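Local coordinates for protein glypican-1 (Homo sapiens, PDB 4YWT) that carries heparan sulfate chains at the cell surface and through them binds collagen and takes part in Schwann cell myelination, at residues K382-L385 against R386-Q389; A287-R290 against N291-S295. The protein carries 3 engineered substitutions. All coordinates share one frame; numbering follows the deposited sequence.

Contact 1 (K382-L385 against R386-Q389). With CA (calcium ion), chain F.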
# COMPACT_ATOMS: atom_id res chain seq x y z
N LYS A 382 -8.31 -4.49 5.19
CA LYS A 382 -7.77 -4.30 6.53
C LYS A 382 -6.95 -5.52 6.95
O LYS A 382 -5.92 -5.38 7.61
CB LYS A 382 -8.89 -4.03 7.54
CG LYS A 382 -9.51 -2.65 7.39
CD LYS A 382 -10.17 -2.17 8.67
CE LYS A 382 -11.47 -2.91 8.95
NZ LYS A 382 -12.25 -2.22 10.02
N ALA A 383 -7.40 -6.71 6.57
CA ALA A 383 -6.63 -7.92 6.82
C ALA A 383 -5.26 -7.84 6.13
O ALA A 383 -4.22 -8.02 6.77
CB ALA A 383 -7.39 -9.15 6.36
N GLN A 384 -5.28 -7.56 4.83
CA GLN A 384 -4.06 -7.50 4.04
C GLN A 384 -3.10 -6.40 4.50
O GLN A 384 -1.88 -6.55 4.40
CB GLN A 384 -4.39 -7.29 2.56
CG GLN A 384 -4.89 -8.54 1.85
CD GLN A 384 -3.82 -9.61 1.68
OE1 GLN A 384 -2.65 -9.38 1.98
NE2 GLN A 384 -4.22 -10.77 1.18
N LEU A 385 -3.64 -5.30 5.01
CA LEU A 385 -2.82 -4.18 5.46
C LEU A 385 -2.24 -4.43 6.84
O LEU A 385 -1.09 -4.07 7.11
CB LEU A 385 -3.63 -2.88 5.45
CG LEU A 385 -3.91 -2.31 4.06
CD1 LEU A 385 -4.52 -0.92 4.15
CD2 LEU A 385 -2.65 -2.29 3.21
N ARG A 386 -3.03 -5.05 7.72
CA ARG A 386 -2.52 -5.45 9.02
C ARG A 386 -1.46 -6.54 8.85
O ARG A 386 -0.57 -6.69 9.68
CB ARG A 386 -3.64 -5.95 9.93
CG ARG A 386 -4.58 -4.87 10.43
CD ARG A 386 -5.60 -5.44 11.40
NE ARG A 386 -6.94 -4.89 11.19
CZ ARG A 386 -7.44 -3.85 11.85
NH1 ARG A 386 -6.71 -3.24 12.78
NH2 ARG A 386 -8.66 -3.42 11.58
N ASP A 387 -1.57 -7.29 7.75
CA ASP A 387 -0.64 -8.39 7.49
C ASP A 387 0.73 -7.92 7.00
O ASP A 387 1.74 -8.60 7.23
CB ASP A 387 -1.24 -9.35 6.47
CG ASP A 387 -0.38 -10.57 6.25
OD1 ASP A 387 -0.02 -11.23 7.25
OD2 ASP A 387 -0.07 -10.88 5.08
N VAL A 388 0.78 -6.77 6.34
CA VAL A 388 2.03 -6.31 5.74
C VAL A 388 2.58 -5.03 6.38
O VAL A 388 3.46 -4.37 5.81
CB VAL A 388 1.87 -6.06 4.22
CG1 VAL A 388 1.43 -7.33 3.52
CG2 VAL A 388 0.87 -4.93 3.97
N GLN A 389 2.08 -4.68 7.56
CA GLN A 389 2.57 -3.50 8.26
C GLN A 389 3.97 -3.74 8.81
O GLN A 389 4.71 -2.79 9.10
CB GLN A 389 1.62 -3.10 9.39
CG GLN A 389 1.31 -4.23 10.37
CD GLN A 389 0.35 -3.80 11.46
OE1 GLN A 389 0.07 -2.61 11.63
NE2 GLN A 389 -0.17 -4.77 12.20
CA CA F . 3.41 -9.72 8.47
O HOH W 1 -1.53 -2.10 9.68
O HOH W 2 1.94 -8.61 9.99
O HOH W 3 5.35 -10.93 7.76
O HOH W 4 4.61 -9.48 6.42
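Lys382 and Arg386 run side by side, pointing the same way, along the last turns of helix 373-387 in the largely helical glypican core. They are one turn apart, and both chains bend at chi3, Lys382 at -73° and Arg386 at -139°. The lysine brings its aliphatic part to the guanidinium obliquely, Lys382 CD lying 3.5 Å from Arg386 NH2. The two charged ends also come close, with Lys382 NZ 4.1 Å from Arg386 NH2, a like-charge approach on the surface that probably costs some electrostatic energy. Both side chains also touch Val297 of helix 286-299.

Beneath them run the backbone bonds: Arg386 N donates to Lys382 O, and Asp387 N to Ala383 O. Val388 N makes two weak bonds, to Gln384 O and Leu385 O. Val388 CG2 lies 3.2 Å from Gln384 O, while the valine side chain packs on Leu95 and Met98 of helix 70-129.

Here the chain also binds calcium, through the carbonyl oxygen of Asp387. Asp390 OD1 is a further ligand, and three waters also bind the ion, one of them donating to Arg386 O. With CG anti to the backbone N (chi1 -175°), the carboxylate of Asp387 stays off the ion, Asp387 OD1 being 3.9 Å from the calcium; the atom of this residue that binds the metal is Asp387 O, at 2.4 Å.

Contact 2 (A287-R290 against N291-S295); sequences AEWR and NLLDS
Leu293 lays its CD1 methyl over one face of the Trp289 indole, a CH-pi contact between residues one turn apart in helix 286-299. The methyl carbon Leu293 CD1 is 3.8 Å from the centroid of the five-membered ring of Trp289, only 15° off the ring normal. The other branch reaches the pyrrole nitrogen, Leu293 CD2 lying 3.5 Å from Trp289 NE1. The indole also packs on Ala229 and Val233 of helix 204-236 and meets Trp392 edge-to-face. Its NE1 hydrogen-bonds to Val388 O.

The polar side-chain bonds are of another kind. Asn291 ND2 donates to Glu288 OE1 at 3.2 Å in a nearly straight bond (169°). The acceptor lies in the amide plane of Asn291, but the donor meets the carboxylate from above its plane, the two groups being turned 61° apart. A bend at chi2 of Glu288 folds the carboxylate round to this position. The other end of the amide, Asn291 OD1, shares a water with Ala287 O, the water donating to both. Separately, Arg290 directs its NE to Asp286 in a salt bridge.

Regular i to i+4 backbone bonds underlie all this, from Asn291 N to Ala287 O through to Asp294 N to Arg290 O. One side-chain hydroxyl joins them: Ser295 OG donates to Leu292 O at 2.9 Å, giving the hydroxyl of buried Ser295 a partner within its own helix.

The chemistry implies two separate locks within the helix: the indole is packed by a methyl on its face and held by a bond at its nitrogen, while the amide of Asn291 is held at both ends, by carboxylate and by water.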
# COMPACT_ATOMS: atom_id res chain seq x y z
N ALA A 287 8.53 3.05 10.52
CA ALA A 287 7.65 3.95 11.27
C ALA A 287 6.59 4.63 10.40
O ALA A 287 5.41 4.63 10.74
CB ALA A 287 8.49 5.01 11.99
N GLU A 288 7.01 5.20 9.28
CA GLU A 288 6.10 5.94 8.42
C GLU A 288 5.20 5.01 7.61
O GLU A 288 4.07 5.37 7.28
CB GLU A 288 6.88 6.88 7.50
CG GLU A 288 7.68 7.94 8.24
CD GLU A 288 6.89 8.62 9.35
OE1 GLU A 288 5.72 9.00 9.10
OE2 GLU A 288 7.43 8.76 10.46
N TRP A 289 5.71 3.83 7.29
CA TRP A 289 4.89 2.81 6.64
C TRP A 289 3.75 2.41 7.57
O TRP A 289 2.58 2.38 7.17
CB TRP A 289 5.75 1.59 6.26
CG TRP A 289 5.01 0.43 5.68
CD1 TRP A 289 4.55 -0.67 6.34
CD2 TRP A 289 4.67 0.23 4.30
NE1 TRP A 289 3.94 -1.53 5.47
CE2 TRP A 289 4.00 -1.01 4.21
CE3 TRP A 289 4.87 0.97 3.13
CZ2 TRP A 289 3.51 -1.51 3.00
CZ3 TRP A 289 4.39 0.47 1.93
CH2 TRP A 289 3.72 -0.76 1.88
N ARG A 290 4.09 2.15 8.83
CA ARG A 290 3.10 1.80 9.84
C ARG A 290 2.11 2.93 10.08
O ARG A 290 0.92 2.69 10.26
CB ARG A 290 3.78 1.43 11.16
CG ARG A 290 4.54 0.11 11.12
CD ARG A 290 5.13 -0.22 12.48
NE ARG A 290 5.99 -1.40 12.43
CZ ARG A 290 5.57 -2.65 12.60
NH1 ARG A 290 4.28 -2.89 12.82
NH2 ARG A 290 6.43 -3.65 12.54
N ASN A 291 2.61 4.17 10.08
CA ASN A 291 1.74 5.33 10.24
C ASN A 291 0.72 5.42 9.10
O ASN A 291 -0.49 5.57 9.34
CB ASN A 291 2.57 6.62 10.29
CG ASN A 291 3.27 6.81 11.63
OD1 ASN A 291 2.81 6.30 12.65
ND2 ASN A 291 4.37 7.54 11.61
N LEU A 292 1.23 5.33 7.88
CA LEU A 292 0.38 5.39 6.70
C LEU A 292 -0.68 4.30 6.73
O LEU A 292 -1.86 4.58 6.56
CB LEU A 292 1.20 5.28 5.41
CG LEU A 292 0.33 5.49 4.17
CD1 LEU A 292 -0.20 6.91 4.16
CD2 LEU A 292 1.10 5.19 2.89
N LEU A 293 -0.25 3.06 6.94
CA LEU A 293 -1.18 1.94 6.94
C LEU A 293 -2.20 2.05 8.07
O LEU A 293 -3.35 1.63 7.92
CB LEU A 293 -0.43 0.61 7.03
CG LEU A 293 -0.09 -0.05 5.68
CD1 LEU A 293 0.92 0.78 4.90
CD2 LEU A 293 0.43 -1.46 5.89
N ASP A 294 -1.77 2.61 9.20
CA ASP A 294 -2.69 2.86 10.31
C ASP A 294 -3.77 3.86 9.93
O ASP A 294 -4.96 3.61 10.16
CB ASP A 294 -1.93 3.36 11.54
CG ASP A 294 -1.64 2.26 12.54
OD1 ASP A 294 -1.60 1.08 12.14
OD2 ASP A 294 -1.46 2.57 13.74
N SER A 295 -3.36 4.98 9.34
CA SER A 295 -4.33 5.99 8.93
C SER A 295 -5.23 5.48 7.81
O SER A 295 -6.38 5.91 7.68
CB SER A 295 -3.61 7.28 8.50
OG SER A 295 -2.96 7.12 7.26
O HOH W 5 4.62 4.22 13.48

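Overall arrangement
Contact 2 is partly buried, with Trp289, Leu292 and Leu293 turned into the helical core, whereas contact 1 is a surface contact in which only Leu385 is buried. Their chemistry follows: an aromatic face and uninterrupted helical bonding at 287-295, against paired basic chains, weaker backbone bonding round Val388 and a hydrated calcium ion at 382-389. The two are direct neighbours, their centres about 11 Å apart. One polar bond, from the indole nitrogen, and side-chain packing join them, with Leu293 CD2 3.3 Å from Leu385 O. Thus helix 286-299 meets the 382-389 segment close to the calcium-binding residues Asp387 and Asp390.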